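Local coordinates for EDD domain protein, DegV family (Ruminococcus gnavus, PDB 3JR7) that is of unknown function but probably binds a lipid such as a fatty acid, at residues His175-Leu180 with Ala238-Asn243; Lys206-Ser211 with Lys227-Lys232. All coordinates share one frame; numbering follows the deposited sequence.

Contact 1: residues His175-Leu180 with Ala238-Asn243; sequences HTYFVL and AADVVN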
ATOM      1  N   HIS A 175       4.237  -1.794 -10.467  1.00 23.25           N
ATOM      2  CA  HIS A 175       5.499  -1.342  -9.859  1.00 22.54           C
ATOM      3  C   HIS A 175       5.239  -0.145  -8.929  1.00 22.36           C
ATOM      4  O   HIS A 175       4.381   0.678  -9.211  1.00 21.66           O
ATOM      5  CB  HIS A 175       6.489  -0.832 -10.930  1.00 23.88           C
ATOM      6  CG  HIS A 175       6.882  -1.855 -11.940  1.00 24.77           C
ATOM      7  ND1 HIS A 175       6.102  -2.142 -13.039  1.00 29.03           N
ATOM      8  CD2 HIS A 175       7.929  -2.711 -11.984  1.00 29.25           C
ATOM      9  CE1 HIS A 175       6.672  -3.113 -13.732  1.00 29.59           C
ATOM     10  NE2 HIS A 175       7.770  -3.483 -13.106  1.00 27.97           N
ATOM     11  N   THR A 176       6.029  -0.045  -7.865  1.00 21.16           N
ATOM     12  CA  THR A 176       5.899   0.976  -6.835  1.00 20.64           C
ATOM     13  C   THR A 176       7.194   1.780  -6.754  1.00 20.66           C
ATOM     14  O   THR A 176       8.317   1.240  -6.887  1.00 21.36           O
ATOM     15  CB  THR A 176       5.677   0.311  -5.447  1.00 20.06           C
ATOM     16  OG1 THR A 176       4.552  -0.549  -5.547  1.00 20.19           O
ATOM     17  CG2 THR A 176       5.438   1.350  -4.288  1.00 20.12           C
ATOM     18  N   TYR A 177       7.033   3.065  -6.499  1.00 20.74           N
ATOM     19  CA  TYR A 177       8.156   4.014  -6.407  1.00 21.11           C
ATOM     20  C   TYR A 177       7.872   4.983  -5.294  1.00 21.26           C
ATOM     21  O   TYR A 177       6.708   5.308  -5.049  1.00 22.11           O
ATOM     22  CB  TYR A 177       8.251   4.797  -7.713  1.00 21.50           C
ATOM     23  CG  TYR A 177       8.295   3.943  -8.940  1.00 21.92           C
ATOM     24  CD1 TYR A 177       9.499   3.627  -9.541  1.00 20.54           C
ATOM     25  CD2 TYR A 177       7.117   3.442  -9.502  1.00 21.69           C
ATOM     26  CE1 TYR A 177       9.534   2.813 -10.665  1.00 21.82           C
ATOM     27  CE2 TYR A 177       7.146   2.667 -10.605  1.00 22.46           C
ATOM     28  CZ  TYR A 177       8.356   2.357 -11.192  1.00 22.26           C
ATOM     29  OH  TYR A 177       8.377   1.562 -12.312  1.00 24.35           O
ATOM     30  N   PHE A 178       8.904   5.467  -4.624  1.00 21.64           N
ATOM     31  CA  PHE A 178       8.710   6.488  -3.621  1.00 21.18           C
ATOM     32  C   PHE A 178       9.930   7.342  -3.401  1.00 22.13           C
ATOM     33  O   PHE A 178      11.065   6.921  -3.660  1.00 22.85           O
ATOM     34  CB  PHE A 178       8.207   5.915  -2.303  1.00 21.35           C
ATOM     35  CG  PHE A 178       9.116   4.937  -1.616  1.00 20.60           C
ATOM     36  CD1 PHE A 178       9.869   5.311  -0.517  1.00 22.66           C
ATOM     37  CD2 PHE A 178       9.105   3.607  -1.967  1.00 23.31           C
ATOM     38  CE1 PHE A 178      10.613   4.380   0.192  1.00 24.58           C
ATOM     39  CE2 PHE A 178       9.874   2.653  -1.272  1.00 22.73           C
ATOM     40  CZ  PHE A 178      10.628   3.029  -0.224  1.00 23.65           C
ATOM     41  N   VAL A 179       9.670   8.543  -2.920  1.00 21.97           N
ATOM     42  CA  VAL A 179      10.680   9.472  -2.435  1.00 22.29           C
ATOM     43  C   VAL A 179      10.174  10.047  -1.098  1.00 22.46           C
ATOM     44  O   VAL A 179       9.027  10.546  -0.985  1.00 22.25           O
ATOM     45  CB  VAL A 179      10.935  10.651  -3.424  1.00 22.78           C
ATOM     46  CG1 VAL A 179      11.965  11.613  -2.847  1.00 21.31           C
ATOM     47  CG2 VAL A 179      11.417  10.145  -4.781  1.00 22.26           C
ATOM     48  N   LEU A 180      11.016   9.949  -0.087  1.00 22.30           N
ATOM     49  CA  LEU A 180      10.707  10.438   1.235  1.00 23.52           C
ATOM     50  C   LEU A 180      11.658  11.556   1.630  1.00 25.42           C
ATOM     51  O   LEU A 180      12.743  11.651   1.083  1.00 25.85           O
ATOM     52  CB  LEU A 180      10.881   9.321   2.267  1.00 23.08           C
ATOM     53  CG  LEU A 180      10.136   8.026   1.946  1.00 21.95           C
ATOM     54  CD1 LEU A 180      10.255   7.053   3.130  1.00 20.97           C
ATOM     55  CD2 LEU A 180       8.691   8.305   1.557  1.00 17.34           C
ATOM     56  N   ALA A 238       8.059   6.227 -15.782  1.00 24.97           N
ATOM     57  CA  ALA A 238       7.826   6.247 -17.219  1.00 26.34           C
ATOM     58  C   ALA A 238       8.652   5.195 -17.973  1.00 27.51           C
ATOM     59  O   ALA A 238       8.170   4.606 -18.947  1.00 27.20           O
ATOM     60  CB  ALA A 238       8.066   7.655 -17.794  1.00 26.08           C
ATOM     61  N   ALA A 239       9.880   4.948 -17.515  1.00 28.56           N
ATOM     62  CA  ALA A 239      10.751   3.933 -18.143  1.00 29.17           C
ATOM     63  C   ALA A 239      10.224   2.491 -18.018  1.00 29.67           C
ATOM     64  O   ALA A 239      10.541   1.652 -18.847  1.00 28.79           O
ATOM     65  CB  ALA A 239      12.169   4.014 -17.574  1.00 29.12           C
ATOM     66  N   ASP A 240       9.473   2.210 -16.952  1.00 29.72           N
ATOM     67  CA  ASP A 240       9.001   0.869 -16.668  1.00 30.04           C
ATOM     68  C   ASP A 240       7.578   0.661 -17.168  1.00 29.37           C
ATOM     69  O   ASP A 240       7.180  -0.472 -17.390  1.00 30.10           O
ATOM     70  CB  ASP A 240       9.010   0.571 -15.162  1.00 29.57           C
ATOM     71  CG  ASP A 240      10.397   0.494 -14.565  1.00 32.77           C
ATOM     72  OD1 ASP A 240      11.375   0.200 -15.307  1.00 33.77           O
ATOM     73  OD2 ASP A 240      10.504   0.730 -13.327  1.00 32.13           O
ATOM     74  N   VAL A 241       6.787   1.700 -17.328  1.00 29.11           N
ATOM     75  CA  VAL A 241       5.346   1.466 -17.481  1.00 28.88           C
ATOM     76  C   VAL A 241       5.083   0.894 -18.879  1.00 29.29           C
ATOM     77  O   VAL A 241       5.768   1.269 -19.827  1.00 27.75           O
ATOM     78  CB  VAL A 241       4.467   2.700 -17.144  1.00 28.65           C
ATOM     79  CG1 VAL A 241       4.558   3.810 -18.239  1.00 28.77           C
ATOM     80  CG2 VAL A 241       2.977   2.272 -16.941  1.00 27.29           C
ATOM     81  N   VAL A 242       4.174  -0.085 -18.971  1.00 29.25           N
ATOM     82  CA  VAL A 242       3.717  -0.546 -20.281  1.00 29.38           C
ATOM     83  C   VAL A 242       2.219  -0.583 -20.294  1.00 29.02           C
ATOM     84  O   VAL A 242       1.569  -0.778 -19.236  1.00 28.28           O
ATOM     85  CB  VAL A 242       4.288  -1.947 -20.647  1.00 30.17           C
ATOM     86  CG1 VAL A 242       5.829  -1.896 -20.841  1.00 30.02           C
ATOM     87  CG2 VAL A 242       3.917  -2.963 -19.613  1.00 29.66           C
ATOM     88  N   ASN A 243       1.654  -0.371 -21.470  1.00 28.96           N
ATOM     89  CA  ASN A 243       0.210  -0.365 -21.622  1.00 30.12           C
ATOM     90  C   ASN A 243      -0.489   0.565 -20.599  1.00 30.05           C
ATOM     91  O   ASN A 243      -1.506   0.201 -20.014  1.00 29.73           O
ATOM     92  CB  ASN A 243      -0.347  -1.803 -21.497  1.00 29.62           C
ATOM     93  CG  ASN A 243       0.317  -2.807 -22.497  1.00 33.00           C
ATOM     94  OD1 ASN A 243       0.782  -3.898 -22.102  1.00 34.46           O
ATOM     95  ND2 ASN A 243       0.351  -2.438 -23.775  1.00 32.30           N
TER
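Tyr177 and Asp240 carry this contact through one hydrogen bond, with the hydroxyl as donor: Tyr177 OH reaches Asp240 OD2 at 2.5 Å, a very short separation whose exact value deserves caution. The carboxylate oxygen meets the ring at its edge and in its plane, on the CE1 side, with Tyr177 CE1 3.5 Å from Asp240 OD2. The angle at OH, from CZ to OD2, is about 123°, as expected for a phenolic donor, and the ring and carboxylate planes differ by only 27°. Tyr177 OH also lies 3.1 Å from Asp240 CB, so it comes to OD2 from the CB side of the carboxylate. Tyr177 CG is anti to the carbonyl carbon (chi1 -52°), which sends the ring along helix 226-240, where it touches Met233 and Val237 before its hydroxyl meets Asp240, the helix's last residue. A phenylalanine here would probably keep that packing but leave Asp240 OD2 without its hydroxyl donor, freeing the carboxylate to turn. The bond thus ties the C-terminal end of a helix to the sheet it packs on, a layered alpha/beta arrangement in which Thr176 and Phe178, neighbours of Tyr177 on strand 176-179, belong to the ligand pocket.

Contact 2: residues Lys206-Ser211 with Lys227-Lys232; sequences KPIMGS and KKALVK
Ile208 and Ala229 lose the most surface here, 62 and 57 Å² respectively, and they meet without any hydrogen bond. Two atoms of the isoleucine branch do the touching: Ile208 CD1 lies 3.9 Å from Ala229 CB, and Ile208 CG1 rests 3.6 Å from the carbonyl oxygen Ala229 O. The branch is aimed at the helix because CG1 stands anti to the carbonyl carbon, beside the backbone N (chi1 -68°). The methyl of Ala229 is shared between two strand residues: Lys206 CB approaches Ala229 CB to 3.7 Å, from a direction roughly at right angles to that of Ile208 CD1. Such a short side chain permits close backbones at this level, and the CA atoms of Lys206 and Ala229 are 6.2 Å apart.

Lys232, one helical turn further on, adds a looser contact with its aliphatic base: Lys232 CB is 4.1 Å from Ile208 CD1. Its chain then leads away, and its NZ is hydrogen-bonded to Lys222 O, with a sodium ion about 4 Å from the side chain. Lys206 likewise contributes only its CB before its chain bends off.

The segment axes approach to 8.6 Å and run at 26° to each other, nearly parallel. Strand 205-211 pairs antiparallel with strand 217-224, the edge strand of the sheet within this chain, and the chain then passes into helix 226-240, which lies back over the hairpin. Ile208 also touches Met233 of that helix, while Leu230, pointing away from the strand, packs on Arg259 and Val263 of helix 257-270.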
ATOM      1  N   LYS A 206      18.313  13.004  -2.231  1.00 29.53           N
ATOM      2  CA  LYS A 206      17.058  12.275  -2.008  1.00 29.07           C
ATOM      3  C   LYS A 206      17.093  11.008  -2.873  1.00 28.50           C
ATOM      4  O   LYS A 206      17.076  11.125  -4.080  1.00 27.85           O
ATOM      5  CB  LYS A 206      15.856  13.121  -2.417  1.00 29.15           C
ATOM      6  CG  LYS A 206      15.699  14.439  -1.731  1.00 31.70           C
ATOM      7  CD  LYS A 206      15.476  14.276  -0.257  1.00 35.13           C
ATOM      8  CE  LYS A 206      14.962  15.514   0.353  1.00 38.03           C
ATOM      9  NZ  LYS A 206      16.055  16.351   0.892  1.00 39.45           N
ATOM     10  N   PRO A 207      17.172   9.803  -2.254  1.00 27.93           N
ATOM     11  CA  PRO A 207      16.999   8.574  -3.007  1.00 27.67           C
ATOM     12  C   PRO A 207      15.608   8.442  -3.639  1.00 25.70           C
ATOM     13  O   PRO A 207      14.601   8.768  -3.006  1.00 26.00           O
ATOM     14  CB  PRO A 207      17.192   7.472  -1.956  1.00 27.64           C
ATOM     15  CG  PRO A 207      17.873   8.110  -0.827  1.00 29.22           C
ATOM     16  CD  PRO A 207      17.462   9.542  -0.832  1.00 28.21           C
ATOM     17  N   ILE A 208      15.561   7.962  -4.867  1.00 24.81           N
ATOM     18  CA  ILE A 208      14.326   7.527  -5.453  1.00 23.93           C
ATOM     19  C   ILE A 208      14.280   6.017  -5.196  1.00 23.89           C
ATOM     20  O   ILE A 208      15.162   5.268  -5.647  1.00 22.83           O
ATOM     21  CB  ILE A 208      14.231   7.772  -6.952  1.00 24.36           C
ATOM     22  CG1 ILE A 208      14.163   9.286  -7.288  1.00 25.42           C
ATOM     23  CG2 ILE A 208      12.960   7.076  -7.486  1.00 23.26           C
ATOM     24  CD1 ILE A 208      15.472  10.049  -7.033  1.00 27.46           C
HETATM   25  N   MSE A 209      13.293   5.575  -4.432  1.00 23.51           N
HETATM   26  CA  MSE A 209      13.245   4.173  -4.029  1.00 23.73           C
HETATM   27  C   MSE A 209      12.119   3.503  -4.807  1.00 22.95           C
HETATM   28  O   MSE A 209      11.277   4.165  -5.397  1.00 21.35           O
HETATM   29  CB  MSE A 209      12.969   4.017  -2.549  1.00 24.48           C
HETATM   30  CG  MSE A 209      13.855   4.798  -1.631  1.00 28.54           C
HETATM   31 SE   MSE A 209      15.642   4.071  -1.615  1.00 37.30          SE
HETATM   32  CE  MSE A 209      15.346   2.379  -0.837  1.00 38.44           C
ATOM     33  N   GLY A 210      12.103   2.175  -4.765  1.00 22.77           N
ATOM     34  CA  GLY A 210      11.086   1.409  -5.434  1.00 23.38           C
ATOM     35  C   GLY A 210      10.989  -0.044  -4.963  1.00 23.19           C
ATOM     36  O   GLY A 210      11.839  -0.533  -4.212  1.00 23.69           O
ATOM     37  N   SER A 211       9.945  -0.713  -5.416  1.00 22.74           N
ATOM     38  CA  SER A 211       9.792  -2.149  -5.249  1.00 23.07           C
ATOM     39  C   SER A 211      10.711  -2.921  -6.177  1.00 24.09           C
ATOM     40  O   SER A 211      11.051  -2.436  -7.244  1.00 24.37           O
ATOM     41  CB  SER A 211       8.371  -2.599  -5.607  1.00 22.46           C
ATOM     42  OG  SER A 211       8.016  -2.214  -6.926  1.00 21.57           O
ATOM     43  N   LYS A 227      13.048  18.625  -5.735  1.00 29.42           N
ATOM     44  CA  LYS A 227      12.523  19.007  -7.035  1.00 28.88           C
ATOM     45  C   LYS A 227      13.116  18.133  -8.125  1.00 27.54           C
ATOM     46  O   LYS A 227      12.385  17.615  -9.002  1.00 26.57           O
ATOM     47  CB  LYS A 227      12.838  20.468  -7.323  1.00 30.22           C
ATOM     48  CG  LYS A 227      12.187  20.962  -8.615  1.00 34.37           C
ATOM     49  CD  LYS A 227      12.534  22.441  -8.877  1.00 38.96           C
ATOM     50  CE  LYS A 227      13.132  22.640 -10.253  1.00 42.21           C
ATOM     51  NZ  LYS A 227      14.464  21.907 -10.418  1.00 45.68           N
ATOM     52  N   LYS A 228      14.441  17.973  -8.093  1.00 25.66           N
ATOM     53  CA  LYS A 228      15.088  17.094  -9.063  1.00 24.66           C
ATOM     54  C   LYS A 228      14.713  15.604  -8.816  1.00 23.38           C
ATOM     55  O   LYS A 228      14.562  14.836  -9.770  1.00 21.46           O
ATOM     56  CB  LYS A 228      16.585  17.284  -9.064  1.00 25.52           C
ATOM     57  CG  LYS A 228      17.004  18.540  -9.802  1.00 30.07           C
ATOM     58  CD  LYS A 228      18.534  18.752  -9.717  1.00 36.24           C
ATOM     59  CE  LYS A 228      18.971  20.044 -10.435  1.00 39.93           C
ATOM     60  NZ  LYS A 228      20.272  19.733 -11.163  1.00 44.17           N
ATOM     61  N   ALA A 229      14.559  15.205  -7.560  1.00 21.48           N
ATOM     62  CA  ALA A 229      14.206  13.805  -7.253  1.00 22.04           C
ATOM     63  C   ALA A 229      12.813  13.461  -7.811  1.00 21.90           C
ATOM     64  O   ALA A 229      12.586  12.362  -8.317  1.00 21.38           O
ATOM     65  CB  ALA A 229      14.285  13.531  -5.740  1.00 21.12           C
ATOM     66  N   LEU A 230      11.876  14.400  -7.761  1.00 22.13           N
ATOM     67  CA  LEU A 230      10.540  14.090  -8.271  1.00 23.45           C
ATOM     68  C   LEU A 230      10.553  13.887  -9.790  1.00 23.62           C
ATOM     69  O   LEU A 230       9.870  12.990 -10.320  1.00 22.30           O
ATOM     70  CB  LEU A 230       9.509  15.106  -7.811  1.00 23.72           C
ATOM     71  CG  LEU A 230       9.305  15.146  -6.309  1.00 24.71           C
ATOM     72  CD1 LEU A 230       8.319  16.272  -6.065  1.00 30.15           C
ATOM     73  CD2 LEU A 230       8.790  13.804  -5.655  1.00 28.35           C
ATOM     74  N   VAL A 231      11.367  14.673 -10.484  1.00 22.95           N
ATOM     75  CA  VAL A 231      11.558  14.490 -11.923  1.00 22.97           C
ATOM     76  C   VAL A 231      12.186  13.133 -12.205  1.00 22.58           C
ATOM     77  O   VAL A 231      11.732  12.427 -13.083  1.00 22.14           O
ATOM     78  CB  VAL A 231      12.459  15.625 -12.528  1.00 23.82           C
ATOM     79  CG1 VAL A 231      12.864  15.338 -13.980  1.00 22.73           C
ATOM     80  CG2 VAL A 231      11.741  17.004 -12.382  1.00 23.81           C
ATOM     81  N   LYS A 232      13.241  12.771 -11.483  1.00 22.13           N
ATOM     82  CA  LYS A 232      13.875  11.483 -11.701  1.00 22.53           C
ATOM     83  C   LYS A 232      12.896  10.333 -11.368  1.00 22.77           C
ATOM     84  O   LYS A 232      12.891   9.311 -12.055  1.00 22.97           O
ATOM     85  CB  LYS A 232      15.147  11.321 -10.875  1.00 23.07           C
ATOM     86  CG  LYS A 232      16.279  12.208 -11.297  1.00 26.14           C
ATOM     87  CD  LYS A 232      17.644  11.584 -11.081  1.00 28.68           C
ATOM     88  CE  LYS A 232      18.775  12.629 -11.154  1.00 30.53           C
ATOM     89  NZ  LYS A 232      20.120  12.040 -10.806  1.00 29.68           N
TER

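Both contacts place helix 226-240 against the same sheet, and their strands, 176-179 and 205-211, are antiparallel neighbours in it. Contact 2 takes the N-terminal part of the helix and contact 1 its C-terminal end, with centres about 10 Å apart. The two meet directly: Phe178 O and Met209 N lie 2.7 Å apart, a probable backbone hydrogen bond, and Val179 CG2 packs 3.8 Å from Ile208 CG1. Each is partly buried. Contact 1 pairs a buried tyrosine with a partly exposed aspartate and is polar; contact 2 is apolar, with Ile208 and Ala229 buried and lysines at its margin. Along the chain, contact 2 is nested inside the loop closed by contact 1.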